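Local coordinates for Lin1944 protein (Listeria innocua, PDB 3D7L), which is of unknown function but belongs to the short-chain dehydrogenase/reductase family and so may act as an oxidoreductase, at residues Ser88-Gly91 with Gly92-Leu96; Leu112-Gly115 with Ile116-Asp120; Arg22-Lys26 with Ala27-Thr31; Pro157-Glu161 with Glu162-Lys166. One frame throughout, in Å; residues are numbered along the deposited sequence.

Interactions 1 and 2 are buried, whereas interactions 3 and 4 lie at the surface. Interaction 1 is a stretch of helix 79-100, and interaction 2 is the turn that follows strand 108-113. These two touch each other, and both reach the second subunit. Interaction 1 combines helix backbone bonds with an amide that grips backbone carbonyls. In interaction 2 the side chain of a selenomethionine meets a glycine carbonyl oxygen head on. Interaction 3 is the link from helix 14-23 to strand 28-33, with a water between two carbonyls and charged tips paired in salt bridges. Interaction 4 follows strand 151-157, meets interaction 2 beside that strand, and combines turn bonds with a valine-tryptophan contact.

Interaction 1: residues Ser88-Gly91 with Gly92-Leu96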
loop_
_atom_site.group_PDB
_atom_site.type_symbol
_atom_site.label_atom_id
_atom_site.label_comp_id
_atom_site.label_asym_id
_atom_site.label_seq_id
_atom_site.Cartn_x
_atom_site.Cartn_y
_atom_site.Cartn_z
ATOM N N SER D 88 1.004 -10.185 -5.917
ATOM C CA SER D 88 2.297 -10.777 -5.535
ATOM C C SER D 88 3.050 -10.051 -4.396
ATOM O O SER D 88 2.869 -10.403 -3.232
ATOM C CB SER D 88 3.187 -10.971 -6.767
ATOM O OG SER D 88 4.354 -11.715 -6.430
ATOM N N LYS D 89 3.874 -9.051 -4.718
ATOM C CA LYS D 89 4.614 -8.329 -3.691
ATOM C C LYS D 89 3.669 -7.748 -2.647
ATOM O O LYS D 89 4.006 -7.734 -1.465
ATOM C CB LYS D 89 5.492 -7.219 -4.295
ATOM C CG LYS D 89 6.315 -6.392 -3.287
ATOM C CD LYS D 89 7.503 -7.176 -2.761
ATOM C CE LYS D 89 8.382 -6.359 -1.824
ATOM N NZ LYS D 89 9.102 -5.294 -2.541
ATOM N N LEU D 90 2.506 -7.263 -3.082
ATOM C CA LEU D 90 1.523 -6.665 -2.168
ATOM C C LEU D 90 0.659 -7.736 -1.488
ATOM O O LEU D 90 0.839 -8.034 -0.307
ATOM C CB LEU D 90 0.639 -5.636 -2.888
ATOM C CG LEU D 90 -0.213 -4.688 -2.013
ATOM C CD1 LEU D 90 -0.578 -3.425 -2.813
ATOM C CD2 LEU D 90 -1.462 -5.350 -1.446
ATOM N N GLY D 91 -0.257 -8.319 -2.261
ATOM C CA GLY D 91 -1.302 -9.201 -1.744
ATOM C C GLY D 91 -0.756 -10.544 -1.340
ATOM O O GLY D 91 -1.267 -11.142 -0.419
ATOM N N GLY D 92 0.266 -11.021 -2.052
ATOM C CA GLY D 92 0.924 -12.271 -1.743
ATOM C C GLY D 92 1.575 -12.237 -0.379
ATOM O O GLY D 92 1.334 -13.139 0.427
ATOM N N GLN D 93 2.353 -11.186 -0.081
ATOM C CA GLN D 93 2.997 -11.083 1.237
ATOM C C GLN D 93 1.977 -10.883 2.371
ATOM O O GLN D 93 2.131 -11.438 3.467
ATOM C CB GLN D 93 4.031 -9.963 1.273
ATOM C CG GLN D 93 5.257 -10.176 0.432
ATOM C CD GLN D 93 6.388 -9.249 0.892
ATOM O OE1 GLN D 93 7.258 -9.658 1.666
ATOM N NE2 GLN D 93 6.361 -7.985 0.431
ATOM N N ILE D 94 0.928 -10.123 2.105
ATOM C CA ILE D 94 -0.078 -9.884 3.140
ATOM C C ILE D 94 -0.863 -11.154 3.457
ATOM O O ILE D 94 -1.086 -11.481 4.641
ATOM C CB ILE D 94 -0.943 -8.621 2.835
ATOM C CG1 ILE D 94 -0.070 -7.358 3.094
ATOM C CG2 ILE D 94 -2.199 -8.588 3.710
ATOM C CD1 ILE D 94 -0.585 -6.069 2.559
ATOM N N ASN D 95 -1.204 -11.901 2.410
ATOM C CA ASN D 95 -1.871 -13.189 2.555
ATOM C C ASN D 95 -1.041 -14.189 3.327
ATOM O O ASN D 95 -1.592 -14.975 4.104
ATOM C CB ASN D 95 -2.352 -13.730 1.197
ATOM C CG ASN D 95 -3.574 -12.955 0.669
ATOM O OD1 ASN D 95 -4.152 -12.163 1.396
ATOM N ND2 ASN D 95 -3.944 -13.172 -0.587
ATOM N N LEU D 96 0.284 -14.147 3.184
ATOM C CA LEU D 96 1.110 -15.015 4.040
ATOM C C LEU D 96 0.883 -14.716 5.519
ATOM O O LEU D 96 1.001 -15.608 6.362
ATOM C CB LEU D 96 2.597 -14.907 3.715
ATOM C CG LEU D 96 3.111 -15.291 2.336
ATOM C CD1 LEU D 96 4.559 -14.852 2.284
ATOM C CD2 LEU D 96 2.959 -16.798 1.983
#
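S88 O accepts from Q93 N at 3.3 Å. The bond spans five residues, so the helix opens into a wider pi-type turn here. The N-H is bent well away from the oxygen, with an N-H...O angle of 135°. The following turns return to ordinary alpha-helical pairing. I94 N donates to L90 O at 3.2 Å, and N95 N donates to G91 O at 2.9 Å. G91 and G92 lie within the stretch spanned by the S88-Q93 bond.

Q93 makes the main side-chain contact. Its CG lies anti to the carbonyl carbon (chi1 -68°), and the chain then runs extended back along the helix. NE2 reaches K89 O at 3.0 Å, on a lone pair in the carbonyl plane, with an N-H...O angle of 162°. The acceptor also lies almost in the plane of the Q93 amide. NE2 bonds T113 O as well, and OE1 bonds S64 OG. Partners at both ends should fix the flip of this amide.

This is helix 79-100 of the Rossmann-type SDR fold. It packs against helix 126-142 and takes part in the dimer interface, where L90 meets L90 of the second subunit.

K89 runs beside Q93 in the same direction. Its CE lies 3.4 Å from Q93 NE2, and NZ goes on to N132 OD1 and T114 O. L90 and I94 lie alongside each other on another side of the helix. Their closest carbons are L90 CD2 and I94 CD1, 4.2 Å apart.

Interaction 2: residues Leu112-Gly115 with Ile116-Asp120; sequences LTTG and IMMED
T114 opens the contact, at the point where strand 108-113 gives way to loop. Its OG1 lies between the backbone N and the carbonyl carbon (chi1 52°). From there it faces CE of M118, a selenomethionine, at 3.9 Å. The M118 methyl end comes up to the hydroxyl at a slant. T114 OG1 is also hydrogen-bonded to V155 O, so the hydroxyl is held from the side of the next strand.

G115 comes next and supplies the carbonyl that M118 meets. Its backbone is almost fully stretched with a positive phi (158°), a conformation that glycine adopts easily. Its carbonyl turns back toward the short 3-10 segment 116-118. M118 N donates to G115 O at 3.4 Å, a weak bond. M118 CG comes closer to the same oxygen, at 3.2 Å. The chi1 of M118 (68°) places CG between its own N and carbonyl carbon, in front of G115 O, and the extended chain then carries CE back to T114. CE also stays near G115 O, at 4.1 Å. The M118 side chain thus passes across the 114-115 backbone, from G115 O to T114 OG1. Farther on, I116 O closes the turn by accepting both E119 N and D120 N, each at 2.9 Å. In SDR enzymes the end of this strand usually borders the active site.

Around the turn, I116 N bonds P157 O of strand 151-157, and the I116 side chain meets N158 and Y202. E119 OE2 bonds Y202 OH and Q200 NE2. M118 rests on N132 and T136 of helix 126-142, on S156 of strand 151-157, and on A137 of the second subunit.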
loop_
_atom_site.group_PDB
_atom_site.type_symbol
_atom_site.label_atom_id
_atom_site.label_comp_id
_atom_site.label_asym_id
_atom_site.label_seq_id
_atom_site.Cartn_x
_atom_site.Cartn_y
_atom_site.Cartn_z
ATOM N N LEU D 112 8.425 -9.068 6.796
ATOM C CA LEU D 112 8.033 -8.883 5.384
ATOM C C LEU D 112 9.013 -7.974 4.652
ATOM O O LEU D 112 9.677 -7.168 5.283
ATOM C CB LEU D 112 6.619 -8.309 5.318
ATOM C CG LEU D 112 5.384 -9.216 5.267
ATOM C CD1 LEU D 112 5.534 -10.653 5.847
ATOM C CD2 LEU D 112 4.118 -8.480 5.821
ATOM N N THR D 113 9.114 -8.074 3.329
ATOM C CA THR D 113 10.102 -7.226 2.624
ATOM C C THR D 113 9.427 -6.072 1.892
ATOM O O THR D 113 8.424 -6.277 1.232
ATOM C CB THR D 113 10.989 -8.028 1.632
ATOM O OG1 THR D 113 11.671 -9.078 2.336
ATOM C CG2 THR D 113 12.021 -7.122 0.961
ATOM N N THR D 114 9.968 -4.857 2.039
ATOM C CA THR D 114 9.460 -3.702 1.305
ATOM C C THR D 114 10.559 -3.209 0.322
ATOM O O THR D 114 10.996 -3.976 -0.544
ATOM C CB THR D 114 8.960 -2.598 2.279
ATOM O OG1 THR D 114 9.987 -2.316 3.229
ATOM C CG2 THR D 114 7.718 -3.051 3.069
ATOM N N GLY D 115 11.016 -1.960 0.456
ATOM C CA GLY D 115 12.046 -1.432 -0.430
ATOM C C GLY D 115 12.091 0.085 -0.503
ATOM O O GLY D 115 11.064 0.771 -0.332
ATOM N N ILE D 116 13.293 0.608 -0.757
ATOM C CA ILE D 116 13.542 2.045 -0.845
ATOM C C ILE D 116 12.668 2.760 -1.902
ATOM O O ILE D 116 12.501 3.958 -1.853
ATOM C CB ILE D 116 15.050 2.332 -1.137
ATOM C CG1 ILE D 116 15.440 3.765 -0.710
ATOM C CG2 ILE D 116 15.380 1.992 -2.581
ATOM C CD1 ILE D 116 16.890 4.095 -0.835
HETATM N N MSE D 117 12.110 2.033 -2.851
HETATM C CA MSE D 117 11.366 2.701 -3.921
HETATM C C MSE D 117 10.127 3.453 -3.435
HETATM O O MSE D 117 9.684 4.391 -4.093
HETATM C CB MSE D 117 10.996 1.732 -5.028
HETATM C CG MSE D 117 12.124 1.548 -5.981
HETATM SE SE MSE D 117 11.587 0.419 -7.452
HETATM C CE MSE D 117 12.262 -1.256 -6.795
HETATM N N MSE D 118 9.575 3.047 -2.293
HETATM C CA MSE D 118 8.495 3.812 -1.656
HETATM C C MSE D 118 8.926 5.164 -1.054
HETATM O O MSE D 118 8.074 6.014 -0.812
HETATM C CB MSE D 118 7.820 2.968 -0.579
HETATM C CG MSE D 118 8.745 2.696 0.616
HETATM SE SE MSE D 118 7.796 1.842 2.084
HETATM C CE MSE D 118 9.293 1.478 3.257
ATOM N N GLU D 119 10.222 5.351 -0.780
ATOM C CA GLU D 119 10.729 6.561 -0.079
ATOM C C GLU D 119 11.649 7.442 -0.930
ATOM O O GLU D 119 11.742 8.647 -0.705
ATOM C CB GLU D 119 11.520 6.183 1.182
ATOM C CG GLU D 119 10.824 5.158 2.070
ATOM C CD GLU D 119 11.096 5.347 3.580
ATOM O OE1 GLU D 119 10.871 6.487 4.082
ATOM O OE2 GLU D 119 11.509 4.353 4.251
ATOM N N ASP D 120 12.346 6.827 -1.879
ATOM C CA ASP D 120 13.336 7.508 -2.727
ATOM C C ASP D 120 13.029 7.048 -4.147
ATOM O O ASP D 120 13.726 6.166 -4.676
ATOM C CB ASP D 120 14.732 7.033 -2.306
ATOM C CG ASP D 120 15.853 7.902 -2.838
ATOM O OD1 ASP D 120 15.656 8.702 -3.798
ATOM O OD2 ASP D 120 16.965 7.767 -2.286
#

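Interaction 3: residues Arg22-Lys26 with Ala27-Thr31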
loop_
_atom_site.group_PDB
_atom_site.type_symbol
_atom_site.label_atom_id
_atom_site.label_comp_id
_atom_site.label_asym_id
_atom_site.label_seq_id
_atom_site.Cartn_x
_atom_site.Cartn_y
_atom_site.Cartn_z
ATOM N N ARG D 22 22.539 -16.021 7.251
ATOM C CA ARG D 22 22.557 -15.539 8.634
ATOM C C ARG D 22 21.722 -16.429 9.553
ATOM O O ARG D 22 22.247 -16.954 10.526
ATOM C CB ARG D 22 22.079 -14.080 8.741
ATOM C CG ARG D 22 23.093 -13.060 8.274
ATOM C CD ARG D 22 22.930 -11.708 8.982
ATOM N NE ARG D 22 23.478 -11.756 10.332
ATOM C CZ ARG D 22 24.761 -11.590 10.650
ATOM N NH1 ARG D 22 25.677 -11.353 9.712
ATOM N NH2 ARG D 22 25.133 -11.668 11.923
ATOM N N LEU D 23 20.434 -16.590 9.230
ATOM C CA LEU D 23 19.473 -17.300 10.096
ATOM C C LEU D 23 19.784 -18.791 10.320
ATOM O O LEU D 23 19.470 -19.346 11.382
ATOM C CB LEU D 23 18.038 -17.114 9.577
ATOM C CG LEU D 23 17.540 -15.680 9.292
ATOM C CD1 LEU D 23 16.064 -15.676 8.887
ATOM C CD2 LEU D 23 17.760 -14.739 10.462
ATOM N N GLU D 24 20.408 -19.419 9.327
ATOM C CA GLU D 24 20.896 -20.793 9.415
ATOM C C GLU D 24 21.776 -21.079 10.634
ATOM O O GLU D 24 21.726 -22.176 11.181
ATOM C CB GLU D 24 21.790 -21.098 8.222
ATOM C CG GLU D 24 21.106 -21.631 7.048
ATOM C CD GLU D 24 22.093 -22.123 6.029
ATOM O OE1 GLU D 24 21.851 -23.236 5.535
ATOM O OE2 GLU D 24 23.107 -21.432 5.742
ATOM N N LYS D 25 22.625 -20.115 10.987
ATOM C CA LYS D 25 23.605 -20.270 12.061
ATOM C C LYS D 25 22.925 -20.422 13.421
ATOM O O LYS D 25 23.517 -20.959 14.363
ATOM C CB LYS D 25 24.509 -19.037 12.146
ATOM C CG LYS D 25 25.041 -18.487 10.846
ATOM C CD LYS D 25 26.330 -19.146 10.451
ATOM C CE LYS D 25 27.337 -18.092 10.023
ATOM N NZ LYS D 25 27.056 -17.628 8.660
ATOM N N LYS D 26 21.692 -19.919 13.511
ATOM C CA LYS D 26 20.979 -19.777 14.784
ATOM C C LYS D 26 19.668 -20.573 14.890
ATOM O O LYS D 26 19.067 -20.601 15.964
ATOM C CB LYS D 26 20.636 -18.300 15.036
ATOM C CG LYS D 26 21.714 -17.286 14.695
ATOM C CD LYS D 26 21.499 -15.987 15.452
ATOM C CE LYS D 26 22.827 -15.471 15.975
ATOM N NZ LYS D 26 22.623 -14.197 16.671
ATOM N N ALA D 27 19.217 -21.176 13.784
ATOM C CA ALA D 27 17.901 -21.833 13.712
ATOM C C ALA D 27 17.817 -22.888 12.605
ATOM O O ALA D 27 18.599 -22.868 11.645
ATOM C CB ALA D 27 16.817 -20.795 13.477
ATOM N N GLU D 28 16.846 -23.783 12.733
ATOM C CA GLU D 28 16.406 -24.606 11.612
ATOM C C GLU D 28 15.654 -23.735 10.606
ATOM O O GLU D 28 14.650 -23.115 10.953
ATOM C CB GLU D 28 15.486 -25.739 12.091
ATOM C CG GLU D 28 14.966 -26.672 10.960
ATOM C CD GLU D 28 14.015 -27.780 11.465
ATOM O OE1 GLU D 28 13.518 -27.671 12.612
ATOM O OE2 GLU D 28 13.758 -28.762 10.716
ATOM N N VAL D 29 16.142 -23.674 9.369
ATOM C CA VAL D 29 15.447 -22.923 8.315
ATOM C C VAL D 29 14.793 -23.905 7.345
ATOM O O VAL D 29 15.464 -24.745 6.743
ATOM C CB VAL D 29 16.388 -21.982 7.517
ATOM C CG1 VAL D 29 15.592 -21.167 6.444
ATOM C CG2 VAL D 29 17.146 -21.059 8.433
ATOM N N ILE D 30 13.478 -23.795 7.215
ATOM C CA ILE D 30 12.711 -24.495 6.209
ATOM C C ILE D 30 12.542 -23.508 5.056
ATOM O O ILE D 30 12.046 -22.402 5.254
ATOM C CB ILE D 30 11.316 -24.832 6.753
ATOM C CG1 ILE D 30 11.427 -25.615 8.073
ATOM C CG2 ILE D 30 10.474 -25.573 5.670
ATOM C CD1 ILE D 30 10.085 -25.918 8.681
ATOM N N THR D 31 12.956 -23.899 3.861
ATOM C CA THR D 31 12.920 -22.967 2.742
ATOM C C THR D 31 11.650 -23.172 1.939
ATOM O O THR D 31 11.116 -24.278 1.896
ATOM C CB THR D 31 14.156 -23.096 1.826
ATOM O OG1 THR D 31 14.194 -24.407 1.260
ATOM C CG2 THR D 31 15.479 -22.810 2.600
HETATM O O HOH W 1 20.623 -24.439 11.130
#
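V29 has CG1 anti to its own N (chi1 -178°), which puts CG2 beside that N and aims it at L23 and E24. CG2 touches L23 CB at 4.2 Å and E24 N at 3.8 Å. It also meets E24 CG, at 4.2 Å, so this one methyl packs on backbone and aliphatic carbon together.

The chain between these residues runs through two i to i+3 bonds. K25 N donates to R22 O at 3.2 Å, and K26 N donates to L23 O at 3.1 Å. A27 then takes up an extended backbone. Its carbonyl comes toward E24 O, although two acceptors cannot bond each other. A water settles the pair by donating to both, at 2.5 Å from E24 O and 2.6 Å from A27 O.

The charged ends point elsewhere. E24 OE1 makes a salt bridge with K20 NZ. K26 NZ pairs with E187 OE2, and K26 also has a cation-pi contact with F191. R22 NE joins E187 OE1, so E187 receives both basic chains. L23 rests on F191 too, which brings helix 179-191 against this corner.

The arrangement is the return from helix to strand in the first beta-alpha-beta unit of a Rossmann-type fold: strand 5-9, helix 14-23 and strand 28-33, joined by a right-handed crossover.

Interaction 4: residues Pro157-Glu161 with Glu162-Lys166; sequences PNVLE and ESWDK
V159 and W164 cross obliquely in the loop after strand 151-157, where this Rossmann-type SDR fold leads into the short helix 164-167. In SDR enzymes this loop commonly lies near the nucleotide and substrate. V159 CG2 sits in the plane of the W164 ring, at its edge, 3.9 Å from CE3. CG1 is nearer, 3.7 Å from W164 CZ3. W164 CG lies anti to the backbone N (chi1 -170°), and chi2 (-121°) then sets the CE3-CZ3 edge toward the valine. P176 also touches the ring.

Two successive beta turns shape the backbone between them. S163 N donates to L160 O at 2.9 Å, and W164 N donates to E161 O at 3.1 Å.

E162 bends back over the turn, with OE2 3.7 Å from E161 CB. That oxygen accepts from A179 N at the start of helix 179-191, so the turn is tied to that helix. E161 OE1 stays 4.8 Å from E162 OE2, and the two charges probably repel mildly. At the other end of the loop, N158 OD1 accepts from V159 N at 2.7 Å.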
loop_
_atom_site.group_PDB
_atom_site.type_symbol
_atom_site.label_atom_id
_atom_site.label_comp_id
_atom_site.label_asym_id
_atom_site.label_seq_id
_atom_site.Cartn_x
_atom_site.Cartn_y
_atom_site.Cartn_z
ATOM N N PRO D 157 14.982 -2.646 1.991
ATOM C CA PRO D 157 16.333 -2.485 1.484
ATOM C C PRO D 157 16.460 -1.464 0.369
ATOM O O PRO D 157 15.511 -1.215 -0.392
ATOM C CB PRO D 157 16.666 -3.882 0.925
ATOM C CG PRO D 157 15.359 -4.687 1.004
ATOM C CD PRO D 157 14.272 -3.745 1.321
ATOM N N ASN D 158 17.662 -0.907 0.277
ATOM C CA ASN D 158 18.106 -0.177 -0.903
ATOM C C ASN D 158 18.456 -1.209 -1.967
ATOM O O ASN D 158 18.447 -2.433 -1.701
ATOM C CB ASN D 158 19.345 0.645 -0.526
ATOM C CG ASN D 158 19.605 1.804 -1.455
ATOM O OD1 ASN D 158 19.135 1.828 -2.599
ATOM N ND2 ASN D 158 20.358 2.805 -0.956
ATOM N N VAL D 159 18.770 -0.746 -3.170
ATOM C CA VAL D 159 19.332 -1.638 -4.194
ATOM C C VAL D 159 20.554 -2.402 -3.643
ATOM O O VAL D 159 21.379 -1.817 -2.930
ATOM C CB VAL D 159 19.668 -0.870 -5.535
ATOM C CG1 VAL D 159 20.615 0.303 -5.287
ATOM C CG2 VAL D 159 20.277 -1.820 -6.582
ATOM N N LEU D 160 20.650 -3.697 -3.950
ATOM C CA LEU D 160 21.789 -4.529 -3.496
ATOM C C LEU D 160 23.049 -4.430 -4.364
ATOM O O LEU D 160 22.972 -4.439 -5.597
ATOM C CB LEU D 160 21.389 -6.000 -3.381
ATOM C CG LEU D 160 20.108 -6.316 -2.611
ATOM C CD1 LEU D 160 19.896 -7.811 -2.593
ATOM C CD2 LEU D 160 20.188 -5.742 -1.183
ATOM N N GLU D 161 24.211 -4.356 -3.712
ATOM C CA GLU D 161 25.487 -4.415 -4.412
ATOM C C GLU D 161 25.535 -5.618 -5.372
ATOM O O GLU D 161 26.004 -5.500 -6.511
ATOM C CB GLU D 161 26.653 -4.526 -3.417
ATOM C CG GLU D 161 26.852 -3.290 -2.552
ATOM C CD GLU D 161 28.076 -3.377 -1.665
ATOM O OE1 GLU D 161 28.574 -4.493 -1.414
ATOM O OE2 GLU D 161 28.540 -2.319 -1.207
ATOM N N GLU D 162 25.052 -6.774 -4.914
ATOM C CA GLU D 162 25.088 -7.977 -5.744
ATOM C C GLU D 162 24.088 -7.968 -6.908
ATOM O O GLU D 162 24.105 -8.871 -7.740
ATOM C CB GLU D 162 24.984 -9.267 -4.918
ATOM C CG GLU D 162 24.345 -9.157 -3.536
ATOM C CD GLU D 162 25.230 -8.496 -2.488
ATOM O OE1 GLU D 162 26.277 -9.051 -2.080
ATOM O OE2 GLU D 162 24.851 -7.404 -2.053
ATOM N N SER D 163 23.234 -6.947 -6.956
ATOM C CA SER D 163 22.335 -6.712 -8.091
ATOM C C SER D 163 22.686 -5.451 -8.896
ATOM O O SER D 163 22.057 -5.186 -9.909
ATOM C CB SER D 163 20.890 -6.602 -7.599
ATOM O OG SER D 163 20.457 -7.798 -6.980
ATOM N N TRP D 164 23.691 -4.700 -8.442
ATOM C CA TRP D 164 24.085 -3.404 -9.011
ATOM C C TRP D 164 24.512 -3.461 -10.479
ATOM O O TRP D 164 24.255 -2.534 -11.254
ATOM C CB TRP D 164 25.242 -2.828 -8.193
ATOM C CG TRP D 164 25.609 -1.403 -8.513
ATOM C CD1 TRP D 164 26.820 -0.950 -8.942
ATOM C CD2 TRP D 164 24.765 -0.254 -8.401
ATOM N NE1 TRP D 164 26.790 0.413 -9.106
ATOM C CE2 TRP D 164 25.542 0.869 -8.758
ATOM C CE3 TRP D 164 23.430 -0.056 -8.007
ATOM C CZ2 TRP D 164 25.025 2.172 -8.748
ATOM C CZ3 TRP D 164 22.914 1.249 -8.005
ATOM C CH2 TRP D 164 23.711 2.334 -8.379
ATOM N N ASP D 165 25.205 -4.542 -10.821
ATOM C CA ASP D 165 25.513 -4.927 -12.200
ATOM C C ASP D 165 24.305 -4.766 -13.126
ATOM O O ASP D 165 24.390 -4.102 -14.154
ATOM C CB ASP D 165 26.005 -6.380 -12.191
ATOM C CG ASP D 165 25.618 -7.119 -10.894
ATOM O OD1 ASP D 165 24.628 -7.896 -10.928
ATOM O OD2 ASP D 165 26.289 -6.891 -9.834
ATOM N N LYS D 166 23.167 -5.342 -12.751
ATOM C CA LYS D 166 21.966 -5.214 -13.579
ATOM C C LYS D 166 21.105 -3.993 -13.267
ATOM O O LYS D 166 20.508 -3.421 -14.167
ATOM C CB LYS D 166 21.129 -6.509 -13.650
ATOM C CG LYS D 166 20.595 -7.077 -12.323
ATOM C CD LYS D 166 19.224 -7.802 -12.510
ATOM C CE LYS D 166 18.068 -6.788 -12.835
ATOM N NZ LYS D 166 16.784 -7.335 -13.441
#